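Local coordinates for protein UDP-N-Acetylglucosamine 2-Epimerase (Thermus thermophilus, PDB 1V4V) that probably interconverts UDP-N-acetylglucosamine and UDP-N-acetylmannosamine by inverting the sugar at C2, at residues L277-S282 against V297-V302; G178-L183 against G351-M356; A123-G128 against F151-L156. All coordinates share one frame; numbering follows the deposited sequence. Where two conformers were deposited one is given.

The three contacts sample two Rossmann-like domains and the join between them. Contacts 1 and 3 are both buried and sit where neighbouring parallel strands run out into loops, one in each domain: contact 1 keeps a ladder of three backbone bonds, whereas contact 3 has a single such bond before a proline interrupts the pattern. Contact 2, only partly buried, lies nearer the centre of the molecule and is mainly polar, with one aspartate and two waters at the start of a helix. That helix, 353-364, also packs on Phe151 of contact 3; contacts 2 and 3 come within about 4 Å at their nearest atoms, while contact 1 stays about 17 Å from contact 3.

Contact 1: L277-S282 against V297-V302; sequences LLVTDS and VVLRNV
Val279 holds CG1 anti to its backbone nitrogen (chi1 177°), and this methyl meets the forked end of Leu299, 3.7 Å from CD2, the two side chains crossing at a slant. At the start of the two strands, Leu277 also has its CG turned away from the backbone N, which carries CD1 over to Val297, a touch that is doubtful because Val297 was modelled in two conformers. Beneath these apolar touches runs a parallel ladder. Val297 N donates to Leu278 O at 2.8 Å, Thr280 N to Val297 O at 3.0 Å, and Leu299 N to Thr280 O at 2.8 Å, all close to straight. The Val298 CA hydrogen adds a weaker approach to the same carbonyl, with CA 3.2 Å from Thr280 O. Val279 and Val297 face one side of the sheet, where helix 321-332 covers Val297 through Leu331; Thr280 and Val298 face the other. The strands 275-280 and 296-298 belong to a beta-alpha-beta unit whose helix, 283-291, begins just after Ser282. Past the ladder both segments turn. Thr280 OG1 accepts from Ser282 N at 3.0 Å in an ST turn, while Leu299 centres an inverse gamma turn. Asp281 carries its carboxylate away from Leu299, to the backbone N-H groups of His206 and Arg207 and the amide of Asn210, which also binds Leu299 O; Arg300 pairs with Glu209. The chemistry thus shifts along the contact, from an apolar, backbone-bonded sheet to loop ends whose polar groups are tied to residues 206-210, so the turns at these strand ends are probably held in fixed positions.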
ATOM      1  N   LEU A 277     -13.363  41.283   8.190  1.00 18.50           N
ATOM      2  CA  LEU A 277     -11.989  40.900   8.475  1.00 18.05           C
ATOM      3  C   LEU A 277     -11.928  39.894   9.609  1.00 17.65           C
ATOM      4  O   LEU A 277     -12.783  39.898  10.496  1.00 17.84           O
ATOM      5  CB  LEU A 277     -11.215  42.154   8.890  1.00 17.52           C
ATOM      6  CG  LEU A 277      -9.827  42.040   9.513  1.00 18.09           C
ATOM      7  CD1 LEU A 277      -8.830  41.673   8.425  1.00 15.97           C
ATOM      8  CD2 LEU A 277      -9.437  43.367  10.176  1.00 17.20           C
ATOM      9  N   LEU A 278     -10.911  39.036   9.563  1.00 17.45           N
ATOM     10  CA  LEU A 278     -10.666  38.044  10.606  1.00 17.54           C
ATOM     11  C   LEU A 278      -9.318  38.366  11.245  1.00 19.03           C
ATOM     12  O   LEU A 278      -8.316  38.529  10.542  1.00 19.84           O
ATOM     13  CB  LEU A 278     -10.597  36.624  10.030  1.00 19.47           C
ATOM     14  CG  LEU A 278     -10.057  35.599  11.040  1.00 20.54           C
ATOM     15  CD1 LEU A 278     -11.048  35.456  12.199  1.00 21.72           C
ATOM     16  CD2 LEU A 278      -9.817  34.251  10.361  1.00 21.27           C
ATOM     17  N   VAL A 279      -9.306  38.481  12.569  1.00 18.49           N
ATOM     18  CA  VAL A 279      -8.079  38.735  13.317  1.00 19.08           C
ATOM     19  C   VAL A 279      -7.822  37.430  14.063  1.00 20.43           C
ATOM     20  O   VAL A 279      -8.687  36.957  14.801  1.00 21.32           O
ATOM     21  CB  VAL A 279      -8.262  39.874  14.342  1.00 20.14           C
ATOM     22  CG1 VAL A 279      -6.979  40.059  15.159  1.00 22.10           C
ATOM     23  CG2 VAL A 279      -8.622  41.170  13.619  1.00 22.24           C
ATOM     24  N   THR A 280      -6.649  36.834  13.878  1.00 20.26           N
ATOM     25  CA  THR A 280      -6.378  35.569  14.554  1.00 21.79           C
ATOM     26  C   THR A 280      -4.890  35.286  14.714  1.00 25.09           C
ATOM     27  O   THR A 280      -4.049  36.021  14.200  1.00 24.38           O
ATOM     28  CB  THR A 280      -7.002  34.398  13.764  1.00 21.31           C
ATOM     29  OG1 THR A 280      -6.843  33.179  14.497  1.00 22.90           O
ATOM     30  CG2 THR A 280      -6.312  34.245  12.397  1.00 22.21           C
ATOM     31  N   ASP A 281      -4.574  34.220  15.443  1.00 26.69           N
ATOM     32  CA  ASP A 281      -3.187  33.803  15.616  1.00 29.78           C
ATOM     33  C   ASP A 281      -3.137  32.309  15.343  1.00 31.53           C
ATOM     34  O   ASP A 281      -2.152  31.634  15.639  1.00 34.20           O
ATOM     35  CB  ASP A 281      -2.670  34.118  17.029  1.00 30.09           C
ATOM     36  CG  ASP A 281      -3.394  33.342  18.119  1.00 30.14           C
ATOM     37  OD1 ASP A 281      -2.986  33.479  19.290  1.00 32.50           O
ATOM     38  OD2 ASP A 281      -4.359  32.608  17.820  1.00 29.04           O
ATOM     39  N   SER A 282      -4.219  31.811  14.753  1.00 33.29           N
ATOM     40  CA  SER A 282      -4.359  30.398  14.417  1.00 34.58           C
ATOM     41  C   SER A 282      -4.201  30.122  12.926  1.00 32.36           C
ATOM     42  O   SER A 282      -4.857  30.748  12.100  1.00 31.78           O
ATOM     43  CB  SER A 282      -5.730  29.892  14.869  1.00 35.99           C
ATOM     44  OG  SER A 282      -6.052  28.664  14.236  1.00 42.01           O
ATOM     45  N   VAL A 297      -5.860  39.038   9.254  1.00 17.43           N
ATOM     46  CA  VAL A 297      -4.693  39.664   9.850  1.00 19.37           C
ATOM     47  C   VAL A 297      -4.214  38.691  10.927  1.00 21.24           C
ATOM     48  O   VAL A 297      -4.987  38.275  11.794  1.00 21.34           O
ATOM     49  CB  VAL A 297      -5.004  41.050  10.466  1.00 21.42           C
ATOM     50  CG1 VAL A 297      -3.806  41.546  11.262  0.50 23.18           C
ATOM     51  CG2 VAL A 297      -5.338  42.028   9.378  0.50 19.44           C
ATOM     52  N   VAL A 298      -2.942  38.316  10.850  1.00 21.06           N
ATOM     53  CA  VAL A 298      -2.362  37.355  11.784  1.00 23.19           C
ATOM     54  C   VAL A 298      -1.525  38.014  12.866  1.00 23.93           C
ATOM     55  O   VAL A 298      -0.589  38.753  12.578  1.00 21.01           O
ATOM     56  CB  VAL A 298      -1.489  36.323  11.027  1.00 24.52           C
ATOM     57  CG1 VAL A 298      -0.888  35.307  12.009  1.00 22.30           C
ATOM     58  CG2 VAL A 298      -2.334  35.611   9.974  1.00 23.91           C
ATOM     59  N   LEU A 299      -1.873  37.735  14.119  1.00 23.77           N
ATOM     60  CA  LEU A 299      -1.162  38.301  15.252  1.00 27.78           C
ATOM     61  C   LEU A 299       0.053  37.455  15.613  1.00 29.79           C
ATOM     62  O   LEU A 299       0.114  36.841  16.678  1.00 31.44           O
ATOM     63  CB  LEU A 299      -2.113  38.441  16.449  1.00 29.95           C
ATOM     64  CG  LEU A 299      -2.834  39.789  16.605  1.00 31.24           C
ATOM     65  CD1 LEU A 299      -3.174  40.391  15.256  1.00 32.26           C
ATOM     66  CD2 LEU A 299      -4.078  39.591  17.452  1.00 33.86           C
ATOM     67  N   ARG A 300       1.009  37.430  14.691  1.00 30.43           N
ATOM     68  CA  ARG A 300       2.257  36.698  14.855  1.00 34.19           C
ATOM     69  C   ARG A 300       3.340  37.452  14.095  1.00 34.89           C
ATOM     70  O   ARG A 300       3.043  38.272  13.227  1.00 31.23           O
ATOM     71  CB  ARG A 300       2.138  35.275  14.296  1.00 36.35           C
ATOM     72  CG  ARG A 300       1.125  34.397  15.010  1.00 39.67           C
ATOM     73  CD  ARG A 300       1.385  32.928  14.710  1.00 44.60           C
ATOM     74  NE  ARG A 300       2.631  32.480  15.327  1.00 47.35           N
ATOM     75  CZ  ARG A 300       3.276  31.364  15.000  1.00 49.56           C
ATOM     76  NH1 ARG A 300       2.799  30.567  14.053  1.00 50.46           N
ATOM     77  NH2 ARG A 300       4.400  31.043  15.625  1.00 50.10           N
ATOM     78  N   ASN A 301       4.597  37.175  14.420  1.00 37.35           N
ATOM     79  CA  ASN A 301       5.705  37.839  13.751  1.00 41.21           C
ATOM     80  C   ASN A 301       6.092  37.099  12.478  1.00 43.05           C
ATOM     81  O   ASN A 301       6.702  37.675  11.579  1.00 43.44           O
ATOM     82  CB  ASN A 301       6.906  37.940  14.697  1.00 41.21           C
ATOM     83  CG  ASN A 301       6.621  38.814  15.902  1.00 41.79           C
ATOM     84  OD1 ASN A 301       6.211  39.967  15.762  1.00 43.44           O
ATOM     85  ND2 ASN A 301       6.841  38.275  17.093  1.00 41.74           N
ATOM     86  N   VAL A 302       5.723  35.825  12.400  1.00 46.53           N
ATOM     87  CA  VAL A 302       6.028  35.009  11.229  1.00 50.03           C
ATOM     88  C   VAL A 302       4.886  34.028  10.965  1.00 52.06           C
ATOM     89  O   VAL A 302       4.123  33.697  11.873  1.00 51.00           O
ATOM     90  CB  VAL A 302       7.340  34.213  11.436  1.00 51.36           C
ATOM     91  CG1 VAL A 302       7.164  33.197  12.552  1.00 51.76           C
ATOM     92  CG2 VAL A 302       7.746  33.523  10.143  1.00 52.88           C
TER

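Contact 2: G178-L183 against G351-M356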
ATOM      1  N   GLY A 178     -11.222  20.640   1.652  1.00 26.18           N
ATOM      2  CA  GLY A 178     -11.428  21.389   2.881  1.00 27.60           C
ATOM      3  C   GLY A 178     -11.976  22.776   2.591  1.00 29.10           C
ATOM      4  O   GLY A 178     -12.750  23.330   3.378  1.00 29.64           O
ATOM      5  N   VAL A 179     -11.575  23.342   1.457  1.00 28.80           N
ATOM      6  CA  VAL A 179     -12.050  24.661   1.050  1.00 28.74           C
ATOM      7  C   VAL A 179     -13.559  24.590   0.817  1.00 30.00           C
ATOM      8  O   VAL A 179     -14.316  25.413   1.334  1.00 28.47           O
ATOM      9  CB  VAL A 179     -11.357  25.124  -0.248  1.00 28.59           C
ATOM     10  CG1 VAL A 179     -11.876  26.503  -0.661  1.00 31.08           C
ATOM     11  CG2 VAL A 179      -9.858  25.168  -0.038  1.00 27.88           C
ATOM     12  N   ASP A 180     -13.985  23.593   0.041  1.00 29.68           N
ATOM     13  CA  ASP A 180     -15.404  23.388  -0.251  1.00 30.35           C
ATOM     14  C   ASP A 180     -16.183  23.263   1.060  1.00 29.74           C
ATOM     15  O   ASP A 180     -17.278  23.807   1.202  1.00 30.44           O
ATOM     16  CB  ASP A 180     -15.627  22.082  -1.029  1.00 31.68           C
ATOM     17  CG  ASP A 180     -14.842  22.011  -2.319  1.00 33.21           C
ATOM     18  OD1 ASP A 180     -13.639  22.337  -2.317  1.00 32.91           O
ATOM     19  OD2 ASP A 180     -15.433  21.607  -3.342  1.00 36.58           O
ATOM     20  N   ALA A 181     -15.609  22.524   2.006  1.00 28.40           N
ATOM     21  CA  ALA A 181     -16.245  22.279   3.296  1.00 28.29           C
ATOM     22  C   ALA A 181     -16.558  23.544   4.087  1.00 28.92           C
ATOM     23  O   ALA A 181     -17.637  23.661   4.673  1.00 29.66           O
ATOM     24  CB  ALA A 181     -15.381  21.344   4.132  1.00 27.75           C
ATOM     25  N   VAL A 182     -15.615  24.479   4.125  1.00 26.87           N
ATOM     26  CA  VAL A 182     -15.836  25.724   4.851  1.00 27.76           C
ATOM     27  C   VAL A 182     -16.973  26.504   4.200  1.00 27.72           C
ATOM     28  O   VAL A 182     -17.870  26.988   4.886  1.00 29.58           O
ATOM     29  CB  VAL A 182     -14.566  26.604   4.870  1.00 27.97           C
ATOM     30  CG1 VAL A 182     -14.822  27.868   5.690  1.00 30.10           C
ATOM     31  CG2 VAL A 182     -13.407  25.825   5.471  1.00 26.94           C
ATOM     32  N   LEU A 183     -16.934  26.619   2.875  1.00 29.03           N
ATOM     33  CA  LEU A 183     -17.966  27.331   2.128  1.00 31.57           C
ATOM     34  C   LEU A 183     -19.338  26.722   2.397  1.00 33.09           C
ATOM     35  O   LEU A 183     -20.328  27.440   2.562  1.00 31.11           O
ATOM     36  CB  LEU A 183     -17.668  27.282   0.629  1.00 32.34           C
ATOM     37  CG  LEU A 183     -16.448  28.069   0.147  1.00 34.67           C
ATOM     38  CD1 LEU A 183     -16.163  27.745  -1.314  1.00 34.79           C
ATOM     39  CD2 LEU A 183     -16.708  29.560   0.322  1.00 36.45           C
ATOM     40  N   GLY A 351     -12.487  25.882  -4.074  1.00 31.42           N
ATOM     41  CA  GLY A 351     -13.782  25.621  -3.469  1.00 31.10           C
ATOM     42  C   GLY A 351     -14.634  24.593  -4.189  1.00 32.64           C
ATOM     43  O   GLY A 351     -15.759  24.301  -3.767  1.00 31.57           O
ATOM     44  N   LYS A 352     -14.102  24.035  -5.270  1.00 30.57           N
ATOM     45  CA  LYS A 352     -14.833  23.037  -6.039  1.00 31.66           C
ATOM     46  C   LYS A 352     -14.069  21.718  -6.202  1.00 30.80           C
ATOM     47  O   LYS A 352     -14.270  20.986  -7.169  1.00 28.97           O
ATOM     48  CB  LYS A 352     -15.195  23.625  -7.405  1.00 35.17           C
ATOM     49  CG  LYS A 352     -16.071  24.868  -7.272  1.00 39.09           C
ATOM     50  CD  LYS A 352     -16.319  25.555  -8.595  1.00 43.50           C
ATOM     51  CE  LYS A 352     -17.247  26.747  -8.403  1.00 46.35           C
ATOM     52  NZ  LYS A 352     -18.533  26.341  -7.758  1.00 48.07           N
ATOM     53  N   ALA A 353     -13.200  21.416  -5.242  1.00 29.05           N
ATOM     54  CA  ALA A 353     -12.421  20.182  -5.279  1.00 28.59           C
ATOM     55  C   ALA A 353     -13.350  18.972  -5.206  1.00 28.52           C
ATOM     56  O   ALA A 353     -13.100  17.943  -5.839  1.00 28.81           O
ATOM     57  CB  ALA A 353     -11.432  20.155  -4.118  1.00 28.22           C
ATOM     58  N   GLY A 354     -14.422  19.109  -4.430  1.00 26.60           N
ATOM     59  CA  GLY A 354     -15.378  18.030  -4.275  1.00 28.15           C
ATOM     60  C   GLY A 354     -16.018  17.659  -5.594  1.00 29.04           C
ATOM     61  O   GLY A 354     -16.223  16.481  -5.888  1.00 27.64           O
ATOM     62  N   LEU A 355     -16.337  18.668  -6.396  1.00 29.54           N
ATOM     63  CA  LEU A 355     -16.950  18.428  -7.694  1.00 30.24           C
ATOM     64  C   LEU A 355     -15.973  17.705  -8.611  1.00 29.82           C
ATOM     65  O   LEU A 355     -16.370  16.836  -9.385  1.00 29.60           O
ATOM     66  CB  LEU A 355     -17.384  19.751  -8.333  1.00 31.68           C
ATOM     67  CG  LEU A 355     -18.083  19.652  -9.693  1.00 33.69           C
ATOM     68  CD1 LEU A 355     -19.314  18.762  -9.580  1.00 34.61           C
ATOM     69  CD2 LEU A 355     -18.471  21.047 -10.164  1.00 35.72           C
HETATM   70  N   MSE A 356     -14.695  18.067  -8.527  1.00 29.72           N
HETATM   71  CA  MSE A 356     -13.682  17.423  -9.354  1.00 31.18           C
HETATM   72  C   MSE A 356     -13.486  15.965  -8.954  1.00 29.55           C
HETATM   73  O   MSE A 356     -13.315  15.101  -9.817  1.00 29.56           O
HETATM   74  CB  MSE A 356     -12.352  18.172  -9.269  1.00 34.29           C
HETATM   75  CG  MSE A 356     -12.299  19.418 -10.141  1.00 39.80           C
HETATM   76 SE   MSE A 356     -10.551  20.218 -10.145  1.00 50.62          SE
HETATM   77  CE  MSE A 356      -9.555  18.608 -10.581  1.00 39.71           C
TER
HETATM   78  O   HOH W   1     -11.025  23.596  -3.192  1.00 30.59           O
HETATM   79  O   HOH W   2     -17.538  20.883  -4.801  1.00 37.46           O
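The start of helix 353-364 meets helix 177-188 here, with the carboxylate of Asp180 set against the first turn. OD2 takes the N-H of Gly354 at 2.9 Å, the donor standing 54° out of the carboxylate plane, while Ala353 N makes a weak bond to OD1 at 3.1 Å. With CG anti to its carbonyl carbon (chi1 -57°), Asp180 leans off its own helix towards these amides. Lys352 occupies the N-cap position itself, and Asp180, far off in the sequence, takes the first-turn N-H groups. In GT-B enzymes the C-terminal helix characteristically crosses back to the N-terminal domain, and helix 353-364 fits that pattern by packing on Phe151. Two waters extend the grip: one links OD1 to Gly351 N, and the other donates to OD2 at 2.7 Å and accepts weakly from Leu355 N. An alanine in place of Asp180 would leave the Gly354 N-H without this acceptor and would probably let the first turn shift against helix 177-188. Beside the polar cluster, Val179 CG1 lies 3.5 Å from Gly351 CA, and Leu183 CD1 closes in on the same carbon at 3.9 Å.

Contact 3: A123-G128 against F151-L156; sequences AGLRSG and FAPTPL
Ala123 and Ala152 bring their CA atoms to 4.8 Å where the loop following strand 118-121 passes the end of strand 149-152. One backbone bond spans the gap: Ala123 N donates to Phe151 O at 2.9 Å, from 40° above the carbonyl plane. The next rung is missing because Pro153 has no N-H to offer. Instead its ring CD presses to 3.2 Å from Ala123 O, and the CA hydrogen of Ala152 points at the same oxygen, CA lying 3.3 Å away with an angle of 147° at the hydrogen. Ala123 O is buried and has no hydrogen-bond partner in the model, so these C-H groups are what it meets here. Ala152 CB flanks it too, at 3.6 Å. Farther along, Leu125 has its CG anti to the carbonyl carbon (chi1 -56°), and CD2 comes loosely over Pro153 CG at 4.3 Å. Arg126 folds back so that NH1 holds Leu125 O at 2.9 Å, the oxygen near the guanidinium plane, while its other nitrogens form salt bridges to Glu164 and Asp144. On the strand side, Phe151 turns away to pack on Val357 and Val361 of helix 353-364, and Thr154 caps the helix that follows, its OG1 reaching Ala157 N. Adjacent parallel strands, joined through helix 136-146 and opening into loops at their C-terminal ends, are typical of the Rossmann-like N-terminal domain of the GT-B fold.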
ATOM      1  N   ALA A 123      -4.690  12.597  -1.471  1.00 26.52           N
ATOM      2  CA  ALA A 123      -3.546  11.689  -1.521  1.00 27.62           C
ATOM      3  C   ALA A 123      -2.241  12.308  -2.021  1.00 27.80           C
ATOM      4  O   ALA A 123      -2.244  13.285  -2.771  1.00 27.89           O
ATOM      5  CB  ALA A 123      -3.896  10.492  -2.396  1.00 25.57           C
ATOM      6  N   GLY A 124      -1.118  11.728  -1.598  1.00 28.24           N
ATOM      7  CA  GLY A 124       0.173  12.215  -2.059  1.00 28.11           C
ATOM      8  C   GLY A 124       1.111  12.851  -1.053  1.00 28.72           C
ATOM      9  O   GLY A 124       2.300  13.006  -1.339  1.00 29.02           O
ATOM     10  N   LEU A 125       0.602  13.233   0.112  1.00 28.60           N
ATOM     11  CA  LEU A 125       1.462  13.848   1.118  1.00 31.74           C
ATOM     12  C   LEU A 125       2.393  12.784   1.694  1.00 32.23           C
ATOM     13  O   LEU A 125       1.952  11.694   2.052  1.00 31.78           O
ATOM     14  CB  LEU A 125       0.615  14.487   2.218  1.00 32.17           C
ATOM     15  CG  LEU A 125      -0.392  15.523   1.702  1.00 35.23           C
ATOM     16  CD1 LEU A 125      -1.095  16.191   2.880  1.00 37.37           C
ATOM     17  CD2 LEU A 125       0.324  16.565   0.851  1.00 35.38           C
ATOM     18  N   ARG A 126       3.683  13.103   1.774  1.00 32.49           N
ATOM     19  CA  ARG A 126       4.671  12.155   2.281  1.00 32.65           C
ATOM     20  C   ARG A 126       5.689  12.772   3.235  1.00 34.46           C
ATOM     21  O   ARG A 126       5.989  13.968   3.164  1.00 33.10           O
ATOM     22  CB  ARG A 126       5.427  11.524   1.111  1.00 31.61           C
ATOM     23  CG  ARG A 126       4.571  10.699   0.163  1.00 32.21           C
ATOM     24  CD  ARG A 126       4.194   9.355   0.773  1.00 30.30           C
ATOM     25  NE  ARG A 126       3.462   8.515  -0.175  1.00 27.85           N
ATOM     26  CZ  ARG A 126       2.147   8.552  -0.358  1.00 27.22           C
ATOM     27  NH1 ARG A 126       1.396   9.391   0.342  1.00 25.59           N
ATOM     28  NH2 ARG A 126       1.579   7.743  -1.245  1.00 26.67           N
ATOM     29  N   SER A 127       6.224  11.937   4.120  1.00 34.31           N
ATOM     30  CA  SER A 127       7.238  12.363   5.076  1.00 34.37           C
ATOM     31  C   SER A 127       8.566  11.803   4.591  1.00 36.45           C
ATOM     32  O   SER A 127       9.632  12.318   4.927  1.00 37.53           O
ATOM     33  CB  SER A 127       6.942  11.801   6.464  1.00 33.68           C
ATOM     34  OG  SER A 127       7.181  10.403   6.504  1.00 30.45           O
ATOM     35  N   GLY A 128       8.486  10.739   3.797  1.00 36.91           N
ATOM     36  CA  GLY A 128       9.682  10.102   3.279  1.00 36.18           C
ATOM     37  C   GLY A 128      10.343   9.230   4.330  1.00 34.94           C
ATOM     38  O   GLY A 128      11.470   8.766   4.144  1.00 35.62           O
ATOM     39  N   PHE A 151      -6.551  11.471  -5.788  1.00 24.08           N
ATOM     40  CA  PHE A 151      -6.936  12.871  -5.882  1.00 24.10           C
ATOM     41  C   PHE A 151      -5.920  13.653  -5.055  1.00 23.85           C
ATOM     42  O   PHE A 151      -6.023  13.726  -3.832  1.00 23.23           O
ATOM     43  CB  PHE A 151      -8.351  13.046  -5.332  1.00 23.06           C
ATOM     44  CG  PHE A 151      -9.384  12.232  -6.065  1.00 23.85           C
ATOM     45  CD1 PHE A 151      -9.893  12.668  -7.285  1.00 22.50           C
ATOM     46  CD2 PHE A 151      -9.831  11.019  -5.547  1.00 24.51           C
ATOM     47  CE1 PHE A 151     -10.840  11.908  -7.982  1.00 22.77           C
ATOM     48  CE2 PHE A 151     -10.773  10.250  -6.232  1.00 25.04           C
ATOM     49  CZ  PHE A 151     -11.280  10.696  -7.452  1.00 24.58           C
ATOM     50  N   ALA A 152      -4.923  14.210  -5.738  1.00 23.83           N
ATOM     51  CA  ALA A 152      -3.858  14.964  -5.084  1.00 24.37           C
ATOM     52  C   ALA A 152      -4.246  16.414  -4.839  1.00 24.86           C
ATOM     53  O   ALA A 152      -4.745  17.091  -5.730  1.00 25.49           O
ATOM     54  CB  ALA A 152      -2.595  14.902  -5.924  1.00 23.46           C
ATOM     55  N   PRO A 153      -4.008  16.912  -3.619  1.00 26.96           N
ATOM     56  CA  PRO A 153      -4.355  18.301  -3.306  1.00 27.73           C
ATOM     57  C   PRO A 153      -3.444  19.327  -3.980  1.00 29.39           C
ATOM     58  O   PRO A 153      -3.869  20.439  -4.278  1.00 31.56           O
ATOM     59  CB  PRO A 153      -4.245  18.342  -1.784  1.00 27.74           C
ATOM     60  CG  PRO A 153      -3.120  17.371  -1.516  1.00 27.81           C
ATOM     61  CD  PRO A 153      -3.474  16.218  -2.432  1.00 24.64           C
ATOM     62  N   THR A 154      -2.202  18.935  -4.245  1.00 29.56           N
ATOM     63  CA  THR A 154      -1.223  19.838  -4.850  1.00 31.19           C
ATOM     64  C   THR A 154      -0.346  19.162  -5.895  1.00 33.21           C
ATOM     65  O   THR A 154      -0.300  17.934  -5.988  1.00 31.41           O
ATOM     66  CB  THR A 154      -0.255  20.386  -3.788  1.00 32.18           C
ATOM     67  OG1 THR A 154       0.504  19.295  -3.245  1.00 31.40           O
ATOM     68  CG2 THR A 154      -1.013  21.076  -2.661  1.00 32.09           C
ATOM     69  N   PRO A 155       0.376  19.968  -6.693  1.00 32.97           N
ATOM     70  CA  PRO A 155       1.268  19.438  -7.725  1.00 33.35           C
ATOM     71  C   PRO A 155       2.370  18.617  -7.051  1.00 33.99           C
ATOM     72  O   PRO A 155       2.825  17.605  -7.586  1.00 34.75           O
ATOM     73  CB  PRO A 155       1.810  20.701  -8.389  1.00 35.28           C
ATOM     74  CG  PRO A 155       0.646  21.647  -8.281  1.00 34.76           C
ATOM     75  CD  PRO A 155       0.200  21.425  -6.855  1.00 34.27           C
ATOM     76  N   LEU A 156       2.788  19.058  -5.867  1.00 34.23           N
ATOM     77  CA  LEU A 156       3.823  18.362  -5.113  1.00 34.45           C
ATOM     78  C   LEU A 156       3.347  16.963  -4.723  1.00 34.21           C
ATOM     79  O   LEU A 156       4.106  15.989  -4.795  1.00 33.77           O
ATOM     80  CB  LEU A 156       4.187  19.149  -3.854  1.00 36.47           C
ATOM     81  CG  LEU A 156       5.156  18.451  -2.894  1.00 39.00           C
ATOM     82  CD1 LEU A 156       6.478  18.174  -3.600  1.00 41.47           C
ATOM     83  CD2 LEU A 156       5.374  19.320  -1.669  1.00 41.96           C
TER